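Local coordinates for protein beta-1,3-1,4-glucanase (Caldicellulosiruptor sp. F32, PDB 5H4R) that hydrolyses mixed-linkage beta-1,3-1,4-glucans such as lichenan, as a lichenase of glycoside hydrolase family 5, at residues 102-107 against 146-151; 224-229 against 257-262; 277-282 against 288-293; 342-347 against 388-393. The protein carries 1 engineered substitution. All coordinates share one frame; numbering follows the deposited sequence. Where two conformers were deposited one is given.

Contact 1. Residues 102-107 against 146-151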
loop_
_atom_site.group_PDB
_atom_site.type_symbol
_atom_site.label_atom_id
_atom_site.label_comp_id
_atom_site.label_asym_id
_atom_site.label_seq_id
_atom_site.Cartn_x
_atom_site.Cartn_y
_atom_site.Cartn_z
ATOM N N SER A 102 -2.386 -6.174 10.101
ATOM C CA SER A 102 -2.917 -7.532 10.040
ATOM C C SER A 102 -3.765 -7.753 11.284
ATOM O O SER A 102 -3.278 -7.589 12.406
ATOM C CB SER A 102 -1.799 -8.560 9.942
ATOM O OG SER A 102 -1.097 -8.356 8.734
ATOM N N TRP A 103 -5.034 -8.121 11.084
ATOM C CA TRP A 103 -5.973 -8.232 12.200
ATOM C C TRP A 103 -6.208 -9.656 12.684
ATOM O O TRP A 103 -6.746 -9.826 13.787
ATOM C CB TRP A 103 -7.339 -7.629 11.826
ATOM C CG TRP A 103 -7.266 -6.238 11.270
ATOM C CD1 TRP A 103 -7.125 -5.886 9.956
ATOM C CD2 TRP A 103 -7.271 -5.002 12.023
ATOM N NE1 TRP A 103 -7.054 -4.516 9.844
ATOM C CE2 TRP A 103 -7.141 -3.954 11.095
ATOM C CE3 TRP A 103 -7.370 -4.690 13.389
ATOM C CZ2 TRP A 103 -7.118 -2.626 11.473
ATOM C CZ3 TRP A 103 -7.325 -3.362 13.766
ATOM C CH2 TRP A 103 -7.220 -2.337 12.794
ATOM N N HIS A 104 -5.865 -10.677 11.888
ATOM C CA HIS A 104 -6.364 -12.021 12.190
ATOM C C HIS A 104 -5.764 -12.619 13.456
ATOM O O HIS A 104 -6.380 -13.533 14.030
ATOM C CB HIS A 104 -6.158 -12.968 10.996
ATOM C CG HIS A 104 -4.760 -13.486 10.834
ATOM N ND1 HIS A 104 -3.848 -12.905 9.978
ATOM C CD2 HIS A 104 -4.136 -14.559 11.374
ATOM C CE1 HIS A 104 -2.716 -13.583 10.017
ATOM N NE2 HIS A 104 -2.864 -14.596 10.852
ATOM N N ASN A 105 -4.600 -12.141 13.926
ATOM C CA ASN A 105 -4.071 -12.596 15.206
ATOM C C ASN A 105 -4.639 -11.816 16.373
ATOM O O ASN A 105 -4.175 -11.998 17.507
ATOM C CB ASN A 105 -2.539 -12.494 15.247
ATOM C CG ASN A 105 -1.862 -13.409 14.259
ATOM O OD1 ASN A 105 -1.104 -12.947 13.404
ATOM N ND2 ASN A 105 -2.114 -14.707 14.367
ATOM N N HIS A 106 -5.661 -10.991 16.119
ATOM C CA HIS A 106 -6.201 -10.074 17.107
ATOM C C HIS A 106 -7.724 -10.099 17.143
ATOM O O HIS A 106 -8.342 -9.132 17.601
ATOM C CB HIS A 106 -5.697 -8.666 16.803
ATOM C CG HIS A 106 -4.211 -8.600 16.670
ATOM N ND1 HIS A 106 -3.371 -8.639 17.762
ATOM C CD2 HIS A 106 -3.409 -8.545 15.577
ATOM C CE1 HIS A 106 -2.115 -8.606 17.350
ATOM N NE2 HIS A 106 -2.109 -8.542 16.025
ATOM N N VAL A 107 -8.342 -11.190 16.682
ATOM C CA VAL A 107 -9.789 -11.308 16.674
ATOM C C VAL A 107 -10.197 -12.571 17.418
ATOM O O VAL A 107 -9.462 -13.563 17.481
ATOM C CB VAL A 107 -10.357 -11.314 15.235
ATOM C CG1 VAL A 107 -10.105 -9.985 14.586
ATOM C CG2 VAL A 107 -9.769 -12.457 14.416
ATOM N N PRO A 146 -8.014 -18.903 4.275
ATOM C CA PRO A 146 -9.369 -19.403 4.496
ATOM C C PRO A 146 -9.788 -19.198 5.948
ATOM O O PRO A 146 -9.016 -19.420 6.875
ATOM C CB PRO A 146 -9.259 -20.888 4.128
ATOM C CG PRO A 146 -8.100 -20.940 3.167
ATOM C CD PRO A 146 -7.129 -19.936 3.702
ATOM N N GLY A 147 -11.013 -18.736 6.138
ATOM C CA GLY A 147 -11.490 -18.407 7.456
ATOM C C GLY A 147 -11.380 -16.941 7.799
ATOM O O GLY A 147 -12.064 -16.484 8.721
ATOM N N TYR A 148 -10.533 -16.195 7.078
ATOM C CA TYR A 148 -10.495 -14.743 7.196
ATOM C C TYR A 148 -10.854 -14.191 5.821
ATOM O O TYR A 148 -11.971 -14.422 5.356
ATOM C CB TYR A 148 -9.160 -14.287 7.792
ATOM C CG TYR A 148 -8.920 -14.901 9.153
ATOM C CD1 TYR A 148 -9.633 -14.468 10.262
ATOM C CD2 TYR A 148 -8.006 -15.917 9.329
ATOM C CE1 TYR A 148 -9.441 -15.045 11.508
ATOM C CE2 TYR A 148 -7.799 -16.489 10.581
ATOM C CZ TYR A 148 -8.522 -16.047 11.657
ATOM O OH TYR A 148 -8.330 -16.612 12.907
ATOM N N TYR A 149 -9.944 -13.473 5.153
ATOM C CA TYR A 149 -10.183 -12.957 3.799
ATOM C C TYR A 149 -9.656 -13.991 2.808
ATOM O O TYR A 149 -8.450 -14.255 2.763
ATOM C CB TYR A 149 -9.498 -11.599 3.591
ATOM C CG TYR A 149 -9.846 -10.919 2.280
ATOM C CD1 TYR A 149 -9.468 -11.474 1.060
ATOM C CD2 TYR A 149 -10.587 -9.730 2.260
ATOM C CE1 TYR A 149 -9.798 -10.871 -0.135
ATOM C CE2 TYR A 149 -10.910 -9.121 1.064
ATOM C CZ TYR A 149 -10.508 -9.690 -0.121
ATOM O OH TYR A 149 -10.839 -9.074 -1.307
ATOM N N TYR A 150 -10.547 -14.605 2.035
ATOM C CA TYR A 150 -10.070 -15.488 0.979
ATOM C C TYR A 150 -10.970 -15.378 -0.255
ATOM O O TYR A 150 -12.179 -15.646 -0.174
ATOM C CB TYR A 150 -9.977 -16.940 1.463
ATOM C CG TYR A 150 -8.932 -17.718 0.710
ATOM C CD1 TYR A 150 -7.567 -17.448 0.897
ATOM C CD2 TYR A 150 -9.289 -18.671 -0.242
ATOM C CE1 TYR A 150 -6.599 -18.134 0.198
ATOM C CE2 TYR A 150 -8.334 -19.354 -0.950
ATOM C CZ TYR A 150 -6.987 -19.093 -0.724
ATOM O OH TYR A 150 -6.075 -19.793 -1.472
ATOM N N PRO A 151 -10.418 -15.009 -1.430
ATOM C CA PRO A 151 -11.284 -14.659 -2.577
ATOM C C PRO A 151 -11.611 -15.818 -3.512
ATOM O O PRO A 151 -11.141 -15.890 -4.654
ATOM C CB PRO A 151 -10.458 -13.584 -3.281
ATOM C CG PRO A 151 -9.031 -14.064 -3.087
ATOM C CD PRO A 151 -9.009 -14.617 -1.678
HETATM O O HOH W 1 -10.178 -15.939 15.161
#

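Contact 2. Residues 224-229 against 257-262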
loop_
_atom_site.group_PDB
_atom_site.type_symbol
_atom_site.label_atom_id
_atom_site.label_comp_id
_atom_site.label_asym_id
_atom_site.label_seq_id
_atom_site.Cartn_x
_atom_site.Cartn_y
_atom_site.Cartn_z
ATOM N N THR A 224 -20.098 -1.300 3.616
ATOM C CA THR A 224 -19.944 -1.361 5.066
ATOM C C THR A 224 -19.468 -0.026 5.609
ATOM O O THR A 224 -20.018 0.491 6.592
ATOM C CB THR A 224 -18.955 -2.481 5.427
ATOM O OG1 THR A 224 -19.528 -3.745 5.060
ATOM C CG2 THR A 224 -18.650 -2.492 6.902
ATOM N N VAL A 225 -18.449 0.548 4.981
ATOM C CA VAL A 225 -17.902 1.812 5.469
ATOM C C VAL A 225 -18.958 2.912 5.390
ATOM O O VAL A 225 -19.129 3.693 6.331
ATOM C CB VAL A 225 -16.636 2.194 4.685
ATOM C CG1 VAL A 225 -16.201 3.621 5.045
ATOM C CG2 VAL A 225 -15.518 1.200 4.977
ATOM N N ARG A 226 -19.620 3.038 4.243
ATOM C CA ARG A 226 -20.567 4.129 4.072
ATOM C C ARG A 226 -21.708 4.041 5.078
ATOM O O ARG A 226 -22.283 5.074 5.476
ATOM C CB ARG A 226 -21.117 4.126 2.656
ATOM C CG ARG A 226 -20.082 4.328 1.557
ATOM C CD ARG A 226 -19.233 5.533 1.795
ATOM N NE ARG A 226 -18.428 5.871 0.614
ATOM C CZ ARG A 226 -17.278 6.532 0.662
ATOM N NH1 ARG A 226 -16.773 6.907 1.832
ATOM N NH2 ARG A 226 -16.638 6.811 -0.468
ATOM N N SER A 227 -22.077 2.821 5.475
ATOM C CA SER A 227 -23.217 2.629 6.370
ATOM C C SER A 227 -22.949 3.087 7.796
ATOM O O SER A 227 -23.909 3.211 8.566
ATOM C CB SER A 227 -23.632 1.151 6.376
ATOM O OG SER A 227 -22.699 0.363 7.104
ATOM N N THR A 228 -21.692 3.380 8.162
ATOM C CA THR A 228 -21.370 3.713 9.545
ATOM C C THR A 228 -21.508 5.197 9.859
ATOM O O THR A 228 -21.394 5.577 11.027
ATOM C CB THR A 228 -19.951 3.243 9.903
ATOM O OG1 THR A 228 -18.980 3.899 9.088
ATOM C CG2 THR A 228 -19.828 1.724 9.779
ATOM N N GLY A 229 -21.779 6.035 8.873
ATOM C CA GLY A 229 -22.099 7.425 9.132
ATOM C C GLY A 229 -20.894 8.312 9.369
ATOM O O GLY A 229 -19.742 7.954 9.122
ATOM N N PRO A 257 -16.296 -0.427 -7.308
ATOM C CA PRO A 257 -17.558 -0.545 -6.571
ATOM C C PRO A 257 -18.456 0.661 -6.769
ATOM O O PRO A 257 -17.989 1.796 -6.875
ATOM C CB PRO A 257 -17.121 -0.638 -5.101
ATOM C CG PRO A 257 -15.715 -0.933 -5.114
ATOM C CD PRO A 257 -15.124 -0.528 -6.430
ATOM N N LYS A 258 -19.756 0.399 -6.754
ATOM C CA LYS A 258 -20.750 1.460 -6.699
ATOM C C LYS A 258 -20.667 2.133 -5.341
ATOM O O LYS A 258 -20.492 1.472 -4.320
ATOM C CB LYS A 258 -22.142 0.887 -6.943
ATOM C CG LYS A 258 -22.257 0.065 -8.209
ATOM C CD LYS A 258 -21.821 0.819 -9.462
ATOM C CE LYS A 258 -22.731 1.999 -9.768
ATOM N NZ LYS A 258 -22.338 2.677 -11.040
ATOM N N ASP A 259 -20.787 3.456 -5.325
ATOM C CA ASP A 259 -20.559 4.222 -4.112
ATOM C C ASP A 259 -21.786 5.065 -3.830
ATOM O O ASP A 259 -22.264 5.791 -4.705
ATOM C CB ASP A 259 -19.307 5.103 -4.253
ATOM C CG ASP A 259 -18.876 5.732 -2.943
ATOM O OD1 ASP A 259 -19.630 5.633 -1.949
ATOM O OD2 ASP A 259 -17.762 6.313 -2.918
ATOM N N SER A 260 -22.308 4.960 -2.616
ATOM C CA SER A 260 -23.484 5.731 -2.252
ATOM C C SER A 260 -23.146 7.140 -1.789
ATOM O O SER A 260 -24.069 7.944 -1.595
ATOM C CB SER A 260 -24.245 4.995 -1.156
ATOM O OG SER A 260 -23.424 4.874 -0.009
ATOM N N SER A 261 -21.863 7.465 -1.635
ATOM C CA SER A 261 -21.464 8.810 -1.241
ATOM C C SER A 261 -22.109 9.846 -2.147
ATOM O O SER A 261 -22.086 9.716 -3.374
ATOM C CB SER A 261 -19.942 8.938 -1.309
ATOM O OG SER A 261 -19.543 10.273 -1.046
ATOM N N LYS A 262 -22.681 10.884 -1.536
ATOM C CA LYS A 262 -23.169 12.012 -2.312
ATOM C C LYS A 262 -22.024 12.813 -2.920
ATOM O O LYS A 262 -22.254 13.595 -3.844
ATOM C CB LYS A 262 -24.047 12.891 -1.428
ATOM C CG LYS A 262 -25.336 12.183 -0.997
ATOM C CD LYS A 262 -26.246 13.045 -0.141
ATOM C CE LYS A 262 -27.465 12.242 0.321
ATOM N NZ LYS A 262 -28.424 13.045 1.129
#

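Contact 3. Residues 277-282 against 288-293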
loop_
_atom_site.group_PDB
_atom_site.type_symbol
_atom_site.label_atom_id
_atom_site.label_comp_id
_atom_site.label_asym_id
_atom_site.label_seq_id
_atom_site.Cartn_x
_atom_site.Cartn_y
_atom_site.Cartn_z
ATOM N N TYR A 277 10.909 -5.930 -11.565
ATOM C CA TYR A 277 10.973 -6.906 -10.480
ATOM C C TYR A 277 12.394 -7.405 -10.234
ATOM O O TYR A 277 12.831 -7.508 -9.077
ATOM C CB TYR A 277 10.042 -8.071 -10.807
ATOM C CG TYR A 277 10.186 -9.256 -9.887
ATOM C CD1 TYR A 277 9.574 -9.256 -8.628
ATOM C CD2 TYR A 277 10.926 -10.358 -10.257
ATOM C CE1 TYR A 277 9.721 -10.317 -7.788
ATOM C CE2 TYR A 277 11.062 -11.427 -9.404
ATOM C CZ TYR A 277 10.456 -11.395 -8.180
ATOM O OH TYR A 277 10.618 -12.501 -7.355
ATOM N N ASN A 278 13.128 -7.726 -11.305
ATOM C CA ASN A 278 14.435 -8.362 -11.136
ATOM C C ASN A 278 15.417 -7.444 -10.413
ATOM O O ASN A 278 16.329 -7.929 -9.716
ATOM C CB ASN A 278 14.996 -8.839 -12.482
ATOM C CG ASN A 278 15.198 -7.723 -13.518
ATOM O OD1 ASN A 278 14.870 -6.573 -13.302
ATOM N ND2 ASN A 278 15.764 -8.092 -14.660
ATOM N N PHE A 279 15.239 -6.123 -10.534
ATOM C CA PHE A 279 16.020 -5.136 -9.793
ATOM C C PHE A 279 15.460 -4.845 -8.401
ATOM O O PHE A 279 16.191 -4.882 -7.408
ATOM C CB PHE A 279 16.096 -3.812 -10.578
ATOM C CG PHE A 279 16.726 -2.710 -9.810
ATOM C CD1 PHE A 279 18.078 -2.693 -9.577
ATOM C CD2 PHE A 279 15.950 -1.685 -9.274
ATOM C CE1 PHE A 279 18.655 -1.691 -8.835
ATOM C CE2 PHE A 279 16.532 -0.685 -8.540
ATOM C CZ PHE A 279 17.873 -0.674 -8.327
ATOM N N ALA A 280 14.163 -4.548 -8.321
ATOM C CA ALA A 280 13.584 -3.940 -7.132
ATOM C C ALA A 280 13.273 -4.932 -6.019
ATOM O O ALA A 280 13.441 -4.604 -4.846
ATOM C CB ALA A 280 12.311 -3.220 -7.534
ATOM N N LEU A 281 12.803 -6.125 -6.363
ATOM C CA LEU A 281 12.216 -7.022 -5.372
ATOM C C LEU A 281 12.830 -8.415 -5.376
ATOM O O LEU A 281 12.953 -9.023 -4.312
ATOM C CB LEU A 281 10.717 -7.086 -5.604
ATOM C CG LEU A 281 9.919 -8.036 -4.715
ATOM C CD1 LEU A 281 10.073 -7.664 -3.267
ATOM C CD2 LEU A 281 8.446 -7.980 -5.139
ATOM N N GLN A 282 13.236 -8.939 -6.535
ATOM C CA GLN A 282 13.887 -10.239 -6.574
ATOM C C GLN A 282 15.126 -10.240 -5.685
ATOM O O GLN A 282 15.891 -9.275 -5.655
ATOM C CB GLN A 282 14.268 -10.609 -8.013
ATOM C CG GLN A 282 14.727 -12.027 -8.145
ATOM C CD GLN A 282 14.817 -12.470 -9.597
ATOM O OE1 GLN A 282 14.893 -11.649 -10.505
ATOM N NE2 GLN A 282 14.806 -13.775 -9.819
ATOM N N GLY A 288 18.731 -14.462 -12.069
ATOM C CA GLY A 288 17.840 -13.504 -12.679
ATOM C C GLY A 288 17.817 -12.150 -12.003
ATOM O O GLY A 288 17.428 -11.159 -12.632
ATOM N N SER A 289 18.241 -12.079 -10.750
ATOM C CA SER A 289 18.340 -10.790 -10.085
ATOM C C SER A 289 19.344 -9.903 -10.805
ATOM O O SER A 289 20.372 -10.377 -11.301
ATOM C CB SER A 289 18.776 -10.990 -8.640
ATOM O OG SER A 289 18.994 -9.751 -7.996
ATOM N N VAL A 290 19.048 -8.611 -10.827
ATOM C CA VAL A 290 20.014 -7.597 -11.221
ATOM C C VAL A 290 20.127 -6.572 -10.102
ATOM O O VAL A 290 19.189 -6.321 -9.342
ATOM C CB VAL A 290 19.654 -6.933 -12.564
ATOM C CG1 VAL A 290 19.517 -7.989 -13.665
ATOM C CG2 VAL A 290 18.423 -6.127 -12.458
ATOM N N SER A 291 21.307 -5.978 -10.000
ATOM C CA SER A 291 21.578 -4.983 -8.976
ATOM C C SER A 291 21.807 -3.593 -9.543
ATOM O O SER A 291 21.972 -2.649 -8.767
ATOM C CB SER A 291 22.809 -5.387 -8.159
ATOM O OG SER A 291 23.964 -5.402 -8.981
ATOM N N GLU A 292 21.834 -3.451 -10.860
ATOM C CA GLU A 292 22.056 -2.166 -11.513
ATOM C C GLU A 292 20.761 -1.654 -12.112
ATOM O O GLU A 292 19.982 -2.419 -12.692
ATOM C CB GLU A 292 23.100 -2.294 -12.627
ATOM C CG GLU A 292 24.466 -2.654 -12.129
ATOM C CD GLU A 292 25.467 -2.811 -13.262
ATOM O OE1 GLU A 292 25.052 -2.735 -14.439
ATOM O OE2 GLU A 292 26.668 -3.006 -12.973
ATOM N N TRP A 293 20.565 -0.345 -12.017
ATOM C CA TRP A 293 19.428 0.351 -12.605
ATOM C C TRP A 293 19.972 1.689 -13.076
ATOM O O TRP A 293 20.664 2.364 -12.321
ATOM C CB TRP A 293 18.282 0.536 -11.594
ATOM C CG TRP A 293 16.999 0.959 -12.234
ATOM C CD1 TRP A 293 15.947 0.149 -12.562
ATOM C CD2 TRP A 293 16.627 2.283 -12.646
ATOM N NE1 TRP A 293 14.937 0.891 -13.136
ATOM C CE2 TRP A 293 15.332 2.200 -13.209
ATOM C CE3 TRP A 293 17.267 3.528 -12.596
ATOM C CZ2 TRP A 293 14.678 3.319 -13.747
ATOM C CZ3 TRP A 293 16.624 4.631 -13.123
ATOM C CH2 TRP A 293 15.338 4.521 -13.683
HETATM O O HOH W 2 16.480 -10.909 -15.082
#

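Contact 4. Residues 342-347 against 388-393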
loop_
_atom_site.group_PDB
_atom_site.type_symbol
_atom_site.label_atom_id
_atom_site.label_comp_id
_atom_site.label_asym_id
_atom_site.label_seq_id
_atom_site.Cartn_x
_atom_site.Cartn_y
_atom_site.Cartn_z
ATOM N N PHE A 342 16.722 4.964 -9.574
ATOM C CA PHE A 342 15.416 4.313 -9.593
ATOM C C PHE A 342 14.366 5.145 -8.869
ATOM O O PHE A 342 13.251 5.338 -9.376
ATOM C CB PHE A 342 15.531 2.930 -8.939
ATOM C CG PHE A 342 14.219 2.285 -8.595
ATOM C CD1 PHE A 342 13.514 1.547 -9.521
ATOM C CD2 PHE A 342 13.709 2.388 -7.300
ATOM C CE1 PHE A 342 12.299 0.946 -9.175
ATOM C CE2 PHE A 342 12.512 1.792 -6.949
ATOM C CZ PHE A 342 11.806 1.065 -7.880
ATOM N N ALA A 343 14.683 5.588 -7.651
ATOM C CA ALA A 343 13.664 6.225 -6.828
ATOM C C ALA A 343 13.245 7.561 -7.409
ATOM O O ALA A 343 12.043 7.884 -7.441
ATOM C CB ALA A 343 14.171 6.409 -5.395
ATOM N N ALA A 344 14.207 8.338 -7.895
ATOM C CA ALA A 344 13.876 9.596 -8.538
ATOM C C ALA A 344 13.021 9.352 -9.772
ATOM O O ALA A 344 12.028 10.049 -10.001
ATOM C CB ALA A 344 15.155 10.343 -8.915
ATOM N N TYR A 345 13.424 8.396 -10.608
ATOM C CA TYR A 345 12.705 8.160 -11.851
ATOM C C TYR A 345 11.290 7.680 -11.578
ATOM O O TYR A 345 10.329 8.167 -12.188
ATOM C CB TYR A 345 13.454 7.146 -12.721
ATOM C CG TYR A 345 12.796 6.968 -14.065
ATOM C CD1 TYR A 345 13.134 7.796 -15.126
ATOM C CD2 TYR A 345 11.843 5.989 -14.271
ATOM C CE1 TYR A 345 12.529 7.656 -16.366
ATOM C CE2 TYR A 345 11.229 5.833 -15.529
ATOM C CZ TYR A 345 11.572 6.670 -16.554
ATOM O OH TYR A 345 10.985 6.532 -17.788
ATOM N N TYR A 346 11.143 6.709 -10.667
ATOM C CA TYR A 346 9.845 6.124 -10.379
ATOM C C TYR A 346 8.875 7.195 -9.889
ATOM O O TYR A 346 7.748 7.300 -10.386
ATOM C CB TYR A 346 10.021 5.015 -9.356
ATOM C CG TYR A 346 8.844 4.106 -9.156
ATOM C CD1 TYR A 346 7.703 4.546 -8.487
ATOM C CD2 TYR A 346 8.894 2.785 -9.554
ATOM C CE1 TYR A 346 6.631 3.688 -8.266
ATOM C CE2 TYR A 346 7.814 1.925 -9.346
ATOM C CZ TYR A 346 6.699 2.394 -8.703
ATOM O OH TYR A 346 5.646 1.546 -8.466
ATOM N N VAL A 347 9.320 8.034 -8.946
ATOM C CA VAL A 347 8.452 9.081 -8.408
ATOM C C VAL A 347 8.104 10.119 -9.485
ATOM O O VAL A 347 6.951 10.554 -9.593
ATOM C CB VAL A 347 9.101 9.722 -7.169
ATOM C CG1 VAL A 347 8.327 10.975 -6.736
ATOM C CG2 VAL A 347 9.122 8.732 -6.050
ATOM N N VAL A 388 15.807 9.232 -0.114
ATOM C CA VAL A 388 14.724 10.123 0.293
ATOM C C VAL A 388 14.793 11.418 -0.504
ATOM O O VAL A 388 13.799 11.860 -1.086
ATOM C CB VAL A 388 14.771 10.380 1.807
ATOM C CG1 VAL A 388 13.709 11.386 2.210
ATOM C CG2 VAL A 388 14.566 9.064 2.577
ATOM N N SER A 389 15.987 12.008 -0.591
ATOM C CA SER A 389 16.144 13.265 -1.313
ATOM C C SER A 389 15.818 13.098 -2.787
ATOM O O SER A 389 15.273 14.020 -3.419
ATOM C CB SER A 389 17.568 13.787 -1.154
ATOM O OG SER A 389 17.782 14.191 0.172
ATOM N N ALA A 390 16.166 11.945 -3.352
ATOM C CA ALA A 390 15.855 11.670 -4.752
ATOM C C ALA A 390 14.352 11.698 -4.987
ATOM O O ALA A 390 13.879 12.255 -5.989
ATOM C CB ALA A 390 16.431 10.312 -5.162
ATOM N N MET A 391 13.588 11.112 -4.066
ATOM C CA MET A 391 12.141 11.111 -4.196
ATOM C C MET A 391 11.592 12.506 -3.983
ATOM O O MET A 391 10.688 12.940 -4.701
ATOM C CB MET A 391 11.537 10.115 -3.215
ATOM C CG MET A 391 11.973 8.696 -3.525
ATOM S SD MET A 391 11.036 7.475 -2.630
ATOM C CE MET A 391 11.653 7.718 -0.954
ATOM N N MET A 392 12.126 13.229 -3.000
ATOM C CA MET A 392 11.535 14.521 -2.671
ATOM C C MET A 392 11.721 15.523 -3.796
ATOM O O MET A 392 10.904 16.446 -3.945
ATOM C CB MET A 392 12.136 15.045 -1.377
ATOM C CG MET A 392 11.817 14.203 -0.198
ATOM S SD MET A 392 10.030 14.040 0.040
ATOM C CE MET A 392 10.044 12.608 1.122
ATOM N N LYS A 393 12.796 15.370 -4.575
ATOM C CA LYS A 393 13.060 16.263 -5.694
ATOM C C LYS A 393 11.918 16.268 -6.698
ATOM O O LYS A 393 11.642 17.305 -7.309
ATOM C CB LYS A 393 14.358 15.854 -6.379
ATOM C CG LYS A 393 14.774 16.753 -7.530
ATOM C CD LYS A 393 16.155 16.346 -8.045
ATOM C CE LYS A 393 16.586 17.167 -9.261
ATOM N NZ LYS A 393 16.697 18.610 -8.941
#

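Contact 1. Residues 102-107 against 146-151
His104 rests its CB almost exactly over the centre of the Tyr148 ring, 3.6 Å from the ring centroid and only 2° off the normal, a CH-pi contact. CB lies on the phenol face, and with chi1 at 78° the imidazole is turned to meet the phenol obliquely, planes 40° apart, while His104 ND1 is hydrogen-bonded to Asp143. Apolar contact is completed by Val107, whose CG2 comes within 3.9 Å of Tyr148 CE1 as the two side chains run past each other. The polar part is a water bridge: a water lies in the ring plane, 3.0 Å from Tyr148 OH, and donates weakly to Val107 O. An alanine in place of Tyr148 lacks the ring and hydroxyl, and would probably leave His104 CB and Val107 CG2 without the ring they pack on and the water held less firmly. Both segments belong to loops that follow barrel strands, 96-99 and 135-139, so the contact joins two neighbouring loops of the TIM barrel. With the side chains meeting mainly through carbon, the chemistry points to a small, mainly apolar surface contact with a weak, water-borne polar link.

Contact 2. Residues 224-229 against 257-262
Arg226, on helix 205-226 in this TIM barrel, reaches across to Asp259 in the loop that leads to barrel strand 267-272. The charged interaction is a side-on salt bridge using two nitrogens. Arg226 NE donates to Asp259 OD1 at 2.8 Å, and Arg226 NH2 donates to Asp259 OD2 at 2.7 Å in a nearly straight bond of 170°. Guanidinium and carboxylate are nearly coplanar, 12° apart, and both oxygens are met on the syn side. The arginine chain gets there by bending at chi2 (-52°), while its remaining nitrogen, NH1, is held by the backbone oxygens of Asn232 and Arg235. A leucine in place of Arg226 would probably leave the Asp259 carboxylate without its two-pronged arginine partner and those two carbonyls without their donor. Van der Waals contact adds two serines: Ser260 OG lies 3.6 Å from Arg226 CB, and Ser261 CB sits over one face of the guanidinium. Within the loop, Asp259 also makes an Asx turn, which helps to fix the carboxylate that Arg226 grips. Asp259 OD1 takes two donors from opposite faces of the carboxylate plane: Arg226 NE from one, and from the other the backbone N of Ser261, at 2.9 Å.

Contact 3. Residues 277-282 against 288-293
Asn278 receives the incoming loop with both its backbone and its side chain. Asn278 O accepts a hydrogen bond from Val290 N at 3.0 Å, the donor standing well above the carbonyl plane, and Ser289 CA adds a CH...O contact to the same oxygen. With chi1 at 60°, the amide is placed beside Val290, Asn278 OD1 lying 3.7 Å from Val290 CG2. A water then links Asn278 ND2, 2.9 Å away, to Gly288 O. Next, Phe279 CA points its hydrogen almost straight at Val290 O, and CB packs on Val290 CG2. The Phe279 ring, set anti to the backbone N (chi1 173°), reaches along to Trp293, whose CB lies over the ring centre, 3.5 Å from the centroid, in a CH-pi contact. The indole itself meets the phenyl obliquely, and Ser291 O approaches the phenyl edge, 3.5 Å from Phe279 CE1. Lys332 NZ is hydrogen-bonded to Phe279 O, Val290 O and Ser289 OG, drawing both segments to one amine. This short helix, 277-280, follows strand 267-272 of the TIM barrel, in a loop region that borders the glycan pocket: Leu281 touches bound glucose units. Gln282 extends its chain until OE1 closely approaches Gly288 C, at 3.3 Å, without a hydrogen bond, while its NE2 is hydrogen-bonded to Glu286. The backbone of Gly288 (phi 102°) calls for glycine.

Contact 4. Residues 342-347 against 388-393
The 2.8 Å bond from Tyr346 N to Phe342 O, the shortest polar link here, lies inside the helix that presents Ala343, Ala344 and Val347 to Ala390 and Met391. Segments 342-347 and 388-393 belong to helices 336-352 and 385-395, which follow the last two strands of the TIM barrel, 322-327 and 356-361, and pack side by side on its outside. The two segments run in the same general direction, crossing at -23° with their axes 7.6 Å apart. Such closeness depends on small side chains: Ala344 and Ala390 meet methyl to methyl, CB to CB at 4.0 Å, and Ala344 CB also lies against Ala390 O. Beside them Met391 reaches over with its methylene. Met391 CG, anti to the carbonyl carbon (chi1 -63°), touches both Ala343 CB, at 3.7 Å, and Val347 CG2, at 3.8 Å. The chain then bends at chi3, with SD still near Val347 CG2. Beneath, Val347 and Met391 both touch Phe327 of strand 322-327, which seats the helix pair on the barrel wall. The contact is buried and wholly apolar in its side chains. Val347 splits its two methyl groups: CG2 faces the Met391 side chain, while CG1, anti to the backbone N, lies 3.7 Å from Met391 O.

The four contacts are spread around one TIM barrel. Contacts 3 and 4 are directly joined, their centres about 17 Å apart: Trp293 CH2 packs on Tyr345 CB at 3.4 Å, and the Phe279 ring meets that of Phe342, so the loop of 288-293 rests on helix 336-352. Contact 2 lies on the far side of the chain's centre from both, its centre about 41 Å from that of contact 3. Contact 1 is nearer to contact 2, nearest atoms about 10 Å apart, without touching. Among the four, contact 3 is the one that touches the glycan, through Leu281; the side chain of His104 in contact 1 is about 10 Å from a bound glucose.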